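Local structure of Non-structural maintenance of chromosomes element 1 homolog (Xenopus laevis, 7DG2) at residues E96-L101 against K132-K137; S112-A117 against N156-L161; E198-P203 against P222-S227. The protein probably acts as a RING-type E3 ubiquitin ligase that works with a MAGE partner as a component of the SMC5-SMC6 DNA-repair complex. All blocks are in the same frame, centred on the assembly; numbering follows the deposited sequence.

Contact 1 (E96-L101 against K132-K137); sequences ENELEL and KKMKKK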
loop_
_atom_site.group_PDB
_atom_site.type_symbol
_atom_site.label_atom_id
_atom_site.label_comp_id
_atom_site.label_asym_id
_atom_site.label_seq_id
_atom_site.Cartn_x
_atom_site.Cartn_y
_atom_site.Cartn_z
ATOM N N GLU A 96 -17.158 5.934 -3.684
ATOM C CA GLU A 96 -18.305 5.063 -3.891
ATOM C C GLU A 96 -18.580 4.850 -5.373
ATOM O O GLU A 96 -18.830 3.716 -5.800
ATOM C CB GLU A 96 -19.541 5.639 -3.194
ATOM C CG GLU A 96 -19.520 5.446 -1.686
ATOM C CD GLU A 96 -20.841 5.808 -1.040
ATOM O OE1 GLU A 96 -21.898 5.529 -1.648
ATOM O OE2 GLU A 96 -20.815 6.378 0.068
ATOM N N ASN A 97 -18.543 5.917 -6.179
ATOM C CA ASN A 97 -18.842 5.714 -7.598
ATOM C C ASN A 97 -17.732 4.931 -8.285
ATOM O O ASN A 97 -18.006 4.156 -9.210
ATOM C CB ASN A 97 -19.109 7.046 -8.321
ATOM C CG ASN A 97 -17.934 8.001 -8.300
ATOM O OD1 ASN A 97 -16.973 7.830 -7.546
ATOM N ND2 ASN A 97 -18.022 9.046 -9.118
ATOM N N GLU A 98 -16.490 5.088 -7.821
ATOM C CA GLU A 98 -15.383 4.302 -8.363
ATOM C C GLU A 98 -15.557 2.815 -8.074
ATOM O O GLU A 98 -15.274 1.973 -8.935
ATOM C CB GLU A 98 -14.058 4.814 -7.783
ATOM C CG GLU A 98 -13.791 6.279 -8.146
ATOM C CD GLU A 98 -12.485 6.810 -7.582
ATOM O OE1 GLU A 98 -11.845 7.660 -8.245
ATOM O OE2 GLU A 98 -12.102 6.387 -6.472
ATOM N N LEU A 99 -16.006 2.471 -6.862
ATOM C CA LEU A 99 -16.220 1.070 -6.526
ATOM C C LEU A 99 -17.483 0.517 -7.187
ATOM O O LEU A 99 -17.548 -0.683 -7.484
ATOM C CB LEU A 99 -16.272 0.905 -5.001
ATOM C CG LEU A 99 -14.900 1.138 -4.362
ATOM C CD1 LEU A 99 -14.939 0.960 -2.844
ATOM C CD2 LEU A 99 -13.863 0.195 -4.987
ATOM N N GLU A 100 -18.485 1.367 -7.444
ATOM C CA GLU A 100 -19.610 0.906 -8.252
ATOM C C GLU A 100 -19.133 0.491 -9.639
ATOM O O GLU A 100 -19.533 -0.564 -10.162
ATOM C CB GLU A 100 -20.679 1.996 -8.370
ATOM C CG GLU A 100 -21.952 1.461 -9.039
ATOM C CD GLU A 100 -22.987 2.535 -9.356
ATOM O OE1 GLU A 100 -23.782 2.318 -10.306
ATOM O OE2 GLU A 100 -22.993 3.586 -8.677
ATOM N N LEU A 101 -18.254 1.289 -10.238
ATOM C CA LEU A 101 -17.753 0.927 -11.561
ATOM C C LEU A 101 -16.895 -0.327 -11.477
ATOM O O LEU A 101 -16.959 -1.178 -12.368
ATOM C CB LEU A 101 -16.971 2.087 -12.185
ATOM C CG LEU A 101 -16.412 1.829 -13.592
ATOM C CD1 LEU A 101 -17.540 1.473 -14.578
ATOM C CD2 LEU A 101 -15.631 3.035 -14.103
ATOM N N LYS A 132 -22.643 9.551 -9.070
ATOM C CA LYS A 132 -22.023 10.714 -9.699
ATOM C C LYS A 132 -21.237 10.301 -10.934
ATOM O O LYS A 132 -20.414 9.386 -10.878
ATOM C CB LYS A 132 -21.105 11.413 -8.695
ATOM C CG LYS A 132 -20.384 12.639 -9.238
ATOM C CD LYS A 132 -19.748 13.421 -8.107
ATOM C CE LYS A 132 -19.044 14.684 -8.597
ATOM N NZ LYS A 132 -17.694 14.385 -9.154
ATOM N N LYS A 133 -21.501 10.966 -12.060
ATOM C CA LYS A 133 -20.929 10.522 -13.326
ATOM C C LYS A 133 -19.443 10.835 -13.413
ATOM O O LYS A 133 -18.952 11.820 -12.852
ATOM C CB LYS A 133 -21.653 11.173 -14.506
ATOM C CG LYS A 133 -23.015 10.587 -14.772
ATOM C CD LYS A 133 -22.943 9.095 -15.066
ATOM C CE LYS A 133 -24.119 8.693 -15.924
ATOM N NZ LYS A 133 -24.147 9.492 -17.189
ATOM N N MET A 134 -18.722 9.959 -14.110
ATOM C CA MET A 134 -17.287 10.079 -14.329
ATOM C C MET A 134 -17.022 10.327 -15.810
ATOM O O MET A 134 -17.615 9.669 -16.668
ATOM C CB MET A 134 -16.557 8.808 -13.864
ATOM C CG MET A 134 -16.631 8.583 -12.353
ATOM S SD MET A 134 -15.777 7.092 -11.754
ATOM C CE MET A 134 -16.948 5.820 -12.103
ATOM N N LYS A 135 -16.130 11.270 -16.099
ATOM C CA LYS A 135 -15.700 11.518 -17.470
ATOM C C LYS A 135 -14.833 10.366 -17.981
ATOM O O LYS A 135 -14.312 9.563 -17.211
ATOM C CB LYS A 135 -14.911 12.825 -17.546
ATOM C CG LYS A 135 -15.657 14.045 -17.014
ATOM C CD LYS A 135 -16.903 14.317 -17.839
ATOM C CE LYS A 135 -17.600 15.598 -17.410
ATOM N NZ LYS A 135 -18.838 15.811 -18.212
ATOM N N LYS A 136 -14.659 10.309 -19.306
ATOM C CA LYS A 136 -13.744 9.332 -19.895
ATOM C C LYS A 136 -12.355 9.410 -19.258
ATOM O O LYS A 136 -11.760 8.384 -18.894
ATOM C CB LYS A 136 -13.658 9.556 -21.404
ATOM C CG LYS A 136 -12.600 8.733 -22.112
ATOM C CD LYS A 136 -12.783 8.834 -23.624
ATOM C CE LYS A 136 -11.491 8.537 -24.364
ATOM N NZ LYS A 136 -11.039 7.134 -24.180
ATOM N N LYS A 137 -11.821 10.625 -19.119
ATOM C CA LYS A 137 -10.483 10.785 -18.557
ATOM C C LYS A 137 -10.410 10.207 -17.154
ATOM O O LYS A 137 -9.436 9.530 -16.803
ATOM C CB LYS A 137 -10.089 12.265 -18.549
ATOM C CG LYS A 137 -8.603 12.522 -18.338
ATOM C CD LYS A 137 -8.264 13.982 -18.627
ATOM C CE LYS A 137 -6.766 14.240 -18.559
ATOM N NZ LYS A 137 -6.230 14.072 -17.175
#
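Asn97, in the first turn of helix 96-111, and Met134, in the loop leading into helix 136-148, carry most of this contact. The polar part is a single hydrogen bond: Asn97 ND2 donates to the backbone oxygen Lys132 O over 3.0 Å. It is straight at the hydrogen (179°), and the acceptor lies in the plane of the Asn97 amide, but ND2 comes in from above the carbonyl plane of Lys132 rather than along a lone pair. The bond ties a side chain of the helix to the backbone of the loop. Asn97 CG stands between its own backbone N and carbonyl carbon (chi1 61°), which turns the amide out to the loop. Glu100 OE2, one turn on, is hydrogen-bonded to Ser131 OG, next to Lys132 in the loop.

The van der Waals part belongs to Met134. Its chain runs obliquely past the Asn97 amide, with Met134 CG 3.6 Å from Asn97 ND2, then bends at the sulfur (chi3 -80°) to bring the methyl against the helix. There Met134 CE sits 3.5 Å from Asn97 O, a carbonyl oxygen already engaged by Leu101 N. The apolar pair is Met134 CE with Leu101 CD2, 3.7 Å apart. Glu98 crosses the thioether at about a right angle, Glu98 CG 4.2 Å from Met134 SD, while its carboxylate turns back through OE2 to Ala95 N. Val139 of helix 136-148 touches both Leu101 and Met134, and helix 119-128 packs on Leu101, so the methyl lies against an apolar patch built round the buried Leu101.

The order helix 96-111, strand 117-118, helices 119-128 and 136-148, then strands 152-155 and 158-161 is consistent with a winged-helix domain; here the start of its first helix meets the turn of the probable helix-turn-helix.

Contact 2 (S112-A117 against N156-L161); sequences SDNGFA and NGEYTL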
loop_
_atom_site.group_PDB
_atom_site.type_symbol
_atom_site.label_atom_id
_atom_site.label_comp_id
_atom_site.label_asym_id
_atom_site.label_seq_id
_atom_site.Cartn_x
_atom_site.Cartn_y
_atom_site.Cartn_z
ATOM N N SER A 112 -18.552 -12.571 -19.073
ATOM C CA SER A 112 -18.044 -12.679 -20.436
ATOM C C SER A 112 -17.478 -14.067 -20.707
ATOM O O SER A 112 -16.958 -14.737 -19.815
ATOM C CB SER A 112 -16.968 -11.630 -20.686
ATOM O OG SER A 112 -15.826 -11.949 -19.940
ATOM N N ASP A 113 -17.559 -14.492 -21.974
ATOM C CA ASP A 113 -16.971 -15.775 -22.343
ATOM C C ASP A 113 -15.450 -15.753 -22.228
ATOM O O ASP A 113 -14.845 -16.752 -21.826
ATOM C CB ASP A 113 -17.379 -16.159 -23.767
ATOM C CG ASP A 113 -18.847 -16.556 -23.883
ATOM O OD1 ASP A 113 -19.622 -16.378 -22.923
ATOM O OD2 ASP A 113 -19.224 -17.069 -24.958
ATOM N N ASN A 114 -14.819 -14.626 -22.584
ATOM C CA ASN A 114 -13.365 -14.514 -22.617
ATOM C C ASN A 114 -12.751 -14.155 -21.268
ATOM O O ASN A 114 -11.545 -14.359 -21.078
ATOM C CB ASN A 114 -12.943 -13.459 -23.646
ATOM C CG ASN A 114 -13.883 -12.249 -23.674
ATOM O OD1 ASN A 114 -15.111 -12.393 -23.772
ATOM N ND2 ASN A 114 -13.308 -11.050 -23.593
ATOM N N GLY A 115 -13.539 -13.648 -20.326
ATOM C CA GLY A 115 -12.967 -13.187 -19.070
ATOM C C GLY A 115 -12.332 -11.815 -19.121
ATOM O O GLY A 115 -11.665 -11.425 -18.151
ATOM N N PHE A 116 -12.515 -11.062 -20.208
ATOM C CA PHE A 116 -12.011 -9.698 -20.312
ATOM C C PHE A 116 -13.145 -8.725 -20.626
ATOM O O PHE A 116 -14.118 -9.084 -21.297
ATOM C CB PHE A 116 -10.931 -9.589 -21.386
ATOM C CG PHE A 116 -9.611 -10.200 -20.984
ATOM C CD1 PHE A 116 -9.422 -11.572 -21.044
ATOM C CD2 PHE A 116 -8.562 -9.394 -20.559
ATOM C CE1 PHE A 116 -8.201 -12.141 -20.675
ATOM C CE2 PHE A 116 -7.334 -9.961 -20.184
ATOM C CZ PHE A 116 -7.163 -11.324 -20.246
ATOM N N ALA A 117 -13.014 -7.492 -20.128
ATOM C CA ALA A 117 -13.876 -6.379 -20.522
ATOM C C ALA A 117 -13.063 -5.394 -21.355
ATOM O O ALA A 117 -11.875 -5.193 -21.100
ATOM C CB ALA A 117 -14.465 -5.672 -19.296
ATOM N N ASN A 156 -3.750 -4.248 -23.721
ATOM C CA ASN A 156 -4.235 -3.670 -24.979
ATOM C C ASN A 156 -5.628 -3.068 -24.818
ATOM O O ASN A 156 -6.471 -3.171 -25.709
ATOM C CB ASN A 156 -4.232 -4.711 -26.101
ATOM C CG ASN A 156 -2.849 -5.256 -26.386
ATOM O OD1 ASN A 156 -1.867 -4.510 -26.393
ATOM N ND2 ASN A 156 -2.761 -6.565 -26.617
ATOM N N GLY A 157 -5.878 -2.444 -23.672
ATOM C CA GLY A 157 -7.191 -1.876 -23.443
ATOM C C GLY A 157 -8.262 -2.882 -23.093
ATOM O O GLY A 157 -9.445 -2.554 -23.161
ATOM N N GLU A 158 -7.887 -4.105 -22.731
ATOM C CA GLU A 158 -8.828 -5.078 -22.194
ATOM C C GLU A 158 -8.381 -5.454 -20.790
ATOM O O GLU A 158 -7.186 -5.449 -20.487
ATOM C CB GLU A 158 -8.935 -6.323 -23.084
ATOM C CG GLU A 158 -9.273 -5.951 -24.518
ATOM C CD GLU A 158 -9.703 -7.129 -25.373
ATOM O OE1 GLU A 158 -10.291 -8.088 -24.829
ATOM O OE2 GLU A 158 -9.455 -7.085 -26.596
ATOM N N TYR A 159 -9.352 -5.750 -19.936
ATOM C CA TYR A 159 -9.106 -5.909 -18.508
ATOM C C TYR A 159 -9.716 -7.201 -17.999
ATOM O O TYR A 159 -10.859 -7.525 -18.320
ATOM C CB TYR A 159 -9.700 -4.734 -17.725
ATOM C CG TYR A 159 -9.078 -3.421 -18.113
ATOM C CD1 TYR A 159 -9.570 -2.686 -19.194
ATOM C CD2 TYR A 159 -7.972 -2.927 -17.426
ATOM C CE1 TYR A 159 -8.987 -1.508 -19.567
ATOM C CE2 TYR A 159 -7.384 -1.729 -17.795
ATOM C CZ TYR A 159 -7.900 -1.030 -18.868
ATOM O OH TYR A 159 -7.345 0.162 -19.260
ATOM N N THR A 160 -8.960 -7.919 -17.170
ATOM C CA THR A 160 -9.515 -9.032 -16.419
ATOM C C THR A 160 -9.163 -8.832 -14.945
ATOM O O THR A 160 -8.439 -7.900 -14.578
ATOM C CB THR A 160 -9.000 -10.387 -16.956
ATOM O OG1 THR A 160 -9.748 -11.463 -16.363
ATOM C CG2 THR A 160 -7.519 -10.554 -16.647
ATOM N N LEU A 161 -9.713 -9.686 -14.093
ATOM C CA LEU A 161 -9.389 -9.622 -12.673
ATOM C C LEU A 161 -7.961 -10.096 -12.450
ATOM O O LEU A 161 -7.527 -11.089 -13.038
ATOM C CB LEU A 161 -10.343 -10.499 -11.862
ATOM C CG LEU A 161 -11.827 -10.180 -11.913
ATOM C CD1 LEU A 161 -12.555 -11.077 -10.935
ATOM C CD2 LEU A 161 -12.067 -8.716 -11.591
#
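Thr160 and Gly115 meet through a short hydrogen bond, Thr160 OG1 donating to Gly115 O at 2.6 Å with the hydroxyl tilted slightly from the carbonyl plane. Thr160 puts that hydroxyl opposite its backbone N (chi1 -169°), and the rest of the side chain is then laid against Phe116: Thr160 CB stands over one ring face, 3.7 Å from the ring centroid, as a CH-pi contact, and CG2 reaches 3.6 Å from Phe116 CE2 nearer the rim. Backbone completes this tight side. Ala117 and Tyr159 form an antiparallel hydrogen-bonded pair, Ala117 N to Tyr159 O and Tyr159 N to Ala117 O both 2.8 Å. Tyr159 O also receives the CA-H of Phe116, so two donors share it.

The Glu158 side is looser. The backbone of Glu158 lies at the edge of the Phe116 ring, but its carboxylate only skims the phenylalanine, Glu158 OE1 3.8 Å from Phe116 CB. The exposed Asn114 stays farther off, Asn114 ND2 4.4 Å from Glu158 OE1.

Strands 152-155 and 158-161 form the hairpin, or wing, of the probable winged-helix domain, joined by backbone hydrogen bonds between Thr160 and Ile153; strand 117-118 is added at its edge. Ile109 of helix 96-111 packs on Ala117, Thr160 and Leu161, and helix 119-128 lies against Tyr159 through Ser119 and Ile122.

Contact 3 (E198-P203 against P222-S227); sequences ENCGIP and PNCNES. With ZN (zinc ion), chain H.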
loop_
_atom_site.group_PDB
_atom_site.type_symbol
_atom_site.label_atom_id
_atom_site.label_comp_id
_atom_site.label_asym_id
_atom_site.label_seq_id
_atom_site.Cartn_x
_atom_site.Cartn_y
_atom_site.Cartn_z
ATOM N N GLU A 198 -19.137 -25.814 -25.788
ATOM C CA GLU A 198 -20.009 -25.012 -26.630
ATOM C C GLU A 198 -21.394 -25.616 -26.756
ATOM O O GLU A 198 -22.297 -24.953 -27.279
ATOM C CB GLU A 198 -19.364 -24.810 -27.999
ATOM C CG GLU A 198 -17.975 -24.191 -27.872
ATOM C CD GLU A 198 -17.433 -23.661 -29.182
ATOM O OE1 GLU A 198 -17.038 -22.475 -29.221
ATOM O OE2 GLU A 198 -17.397 -24.431 -30.163
ATOM N N ASN A 199 -21.586 -26.839 -26.261
ATOM C CA ASN A 199 -22.911 -27.440 -26.234
ATOM C C ASN A 199 -23.658 -27.140 -24.936
ATOM O O ASN A 199 -24.798 -26.674 -24.981
ATOM C CB ASN A 199 -22.816 -28.952 -26.451
ATOM C CG ASN A 199 -24.172 -29.620 -26.427
ATOM O OD1 ASN A 199 -25.035 -29.322 -27.254
ATOM N ND2 ASN A 199 -24.371 -30.520 -25.469
ATOM N N CYS A 200 -23.039 -27.398 -23.774
ATOM C CA CYS A 200 -23.730 -27.250 -22.499
ATOM C C CYS A 200 -23.206 -26.116 -21.628
ATOM O O CYS A 200 -23.810 -25.832 -20.587
ATOM C CB CYS A 200 -23.666 -28.552 -21.690
ATOM S SG CYS A 200 -22.082 -28.838 -20.879
ATOM N N GLY A 201 -22.096 -25.482 -21.999
ATOM C CA GLY A 201 -21.654 -24.276 -21.324
ATOM C C GLY A 201 -20.792 -24.456 -20.089
ATOM O O GLY A 201 -20.410 -23.445 -19.475
ATOM N N ILE A 202 -20.465 -25.684 -19.691
ATOM C CA ILE A 202 -19.698 -25.844 -18.457
ATOM C C ILE A 202 -18.276 -25.344 -18.677
ATOM O O ILE A 202 -17.737 -25.453 -19.787
ATOM C CB ILE A 202 -19.685 -27.292 -17.941
ATOM C CG1 ILE A 202 -19.041 -28.235 -18.958
ATOM C CG2 ILE A 202 -21.090 -27.723 -17.509
ATOM C CD1 ILE A 202 -17.615 -28.609 -18.621
ATOM N N PRO A 203 -17.649 -24.783 -17.655
ATOM C CA PRO A 203 -16.303 -24.229 -17.818
ATOM C C PRO A 203 -15.219 -25.124 -17.242
ATOM O O PRO A 203 -15.454 -25.853 -16.272
ATOM C CB PRO A 203 -16.397 -22.912 -17.037
ATOM C CG PRO A 203 -17.301 -23.264 -15.884
ATOM C CD PRO A 203 -18.267 -24.338 -16.390
ATOM N N PRO A 222 -17.006 -33.490 -19.790
ATOM C CA PRO A 222 -17.363 -34.327 -18.631
ATOM C C PRO A 222 -18.815 -34.205 -18.205
ATOM O O PRO A 222 -19.253 -34.992 -17.357
ATOM C CB PRO A 222 -16.429 -33.824 -17.520
ATOM C CG PRO A 222 -15.713 -32.606 -18.071
ATOM C CD PRO A 222 -16.305 -32.258 -19.398
ATOM N N ASN A 223 -19.569 -33.254 -18.754
ATOM C CA ASN A 223 -20.952 -33.014 -18.363
ATOM C C ASN A 223 -21.965 -33.496 -19.387
ATOM O O ASN A 223 -22.981 -34.084 -19.010
ATOM C CB ASN A 223 -21.173 -31.517 -18.107
ATOM C CG ASN A 223 -22.552 -31.218 -17.549
ATOM O OD1 ASN A 223 -22.929 -31.733 -16.497
ATOM N ND2 ASN A 223 -23.304 -30.366 -18.241
ATOM N N CYS A 224 -21.732 -33.248 -20.675
ATOM C CA CYS A 224 -22.678 -33.626 -21.714
ATOM C C CYS A 224 -22.115 -34.633 -22.708
ATOM O O CYS A 224 -22.845 -35.057 -23.609
ATOM C CB CYS A 224 -23.166 -32.383 -22.472
ATOM S SG CYS A 224 -21.960 -31.698 -23.646
ATOM N N ASN A 225 -20.839 -35.008 -22.585
ATOM C CA ASN A 225 -20.161 -36.017 -23.402
ATOM C C ASN A 225 -20.009 -35.635 -24.872
ATOM O O ASN A 225 -19.567 -36.471 -25.673
ATOM C CB ASN A 225 -20.854 -37.381 -23.307
ATOM C CG ASN A 225 -20.848 -37.931 -21.900
ATOM O OD1 ASN A 225 -20.015 -37.546 -21.074
ATOM N ND2 ASN A 225 -21.775 -38.835 -21.613
ATOM N N GLU A 226 -20.358 -34.412 -25.265
ATOM C CA GLU A 226 -20.025 -33.964 -26.610
ATOM C C GLU A 226 -18.515 -33.805 -26.734
ATOM O O GLU A 226 -17.817 -33.537 -25.754
ATOM C CB GLU A 226 -20.720 -32.642 -26.938
ATOM C CG GLU A 226 -22.238 -32.730 -27.043
ATOM C CD GLU A 226 -22.704 -33.808 -28.006
ATOM O OE1 GLU A 226 -22.926 -34.960 -27.562
ATOM O OE2 GLU A 226 -22.848 -33.497 -29.207
ATOM N N SER A 227 -18.000 -34.001 -27.946
ATOM C CA SER A 227 -16.561 -33.900 -28.136
ATOM C C SER A 227 -16.096 -32.480 -27.826
ATOM O O SER A 227 -16.770 -31.501 -28.166
ATOM C CB SER A 227 -16.166 -34.299 -29.557
ATOM O OG SER A 227 -16.852 -33.522 -30.516
HETATM ZN ZN ZN H . -20.816 -30.116 -22.334
#
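Two zinc knuckles face each other at the Cys4 site of an atypical RING-type finger, where Cys200 and Cys224 bind one zinc ion. Cys200 SG is 2.3 Å and Cys224 SG 2.4 Å from the metal; Cys197 and Cys221 complete the site, and each knuckle contributes a CxxC pair, Cys197/Cys200 and Cys221/Cys224. The asparagine preceding Cys200 and that preceding Cys224 each reach over to the other knuckle's sulfur: Asn199 ND2 donates to Cys224 SG at 3.2 Å, and Asn223 ND2 to Cys200 SG at 3.3 Å. Both bonds are nearly straight, with the sulfur close to the amide plane. Matching torsions (chi1 180° and -174°) extend the two amides in the same way, so the exchange is nearly symmetric. Glu226 N adds a longer bond to Cys224 SG, and these donors would be expected to ease the negative charge on the zinc-bound sulfurs.

Between the two amide bonds Cys200 CB and Cys224 CB meet at 3.9 Å; Glu226 CG lies beside the Asn199 amide. On the Asn223 side, Ile202 spans Pro222 and Asn223: Ile202 CD1 is 4.0 Å from Pro222 CD, and Ile202 CG2 rests 3.5 Å from Asn223 ND2.

From the N terminus, the chain reaches contact 1 at the start of helix 96-111 and enters contact 2 just beyond that helix's end. Contact 1 closes at 132-137, after helix 119-128; contact 2 closes at 156-161, after helix 136-148 and strand 152-155. The two therefore cross along the sequence, their centres about 19 Å apart: one joins helix 96-111 to the probable helix-turn-helix loop, the other joins strand 117-118 to the hairpin 152-161, the probable wing of the same domain. Contact 3 follows in series, closing an 18-residue excursion inside the RING-like domain that includes helix 206-212. Its nearest atoms lie about 7 Å from contact 2 but about 22 Å from contact 1.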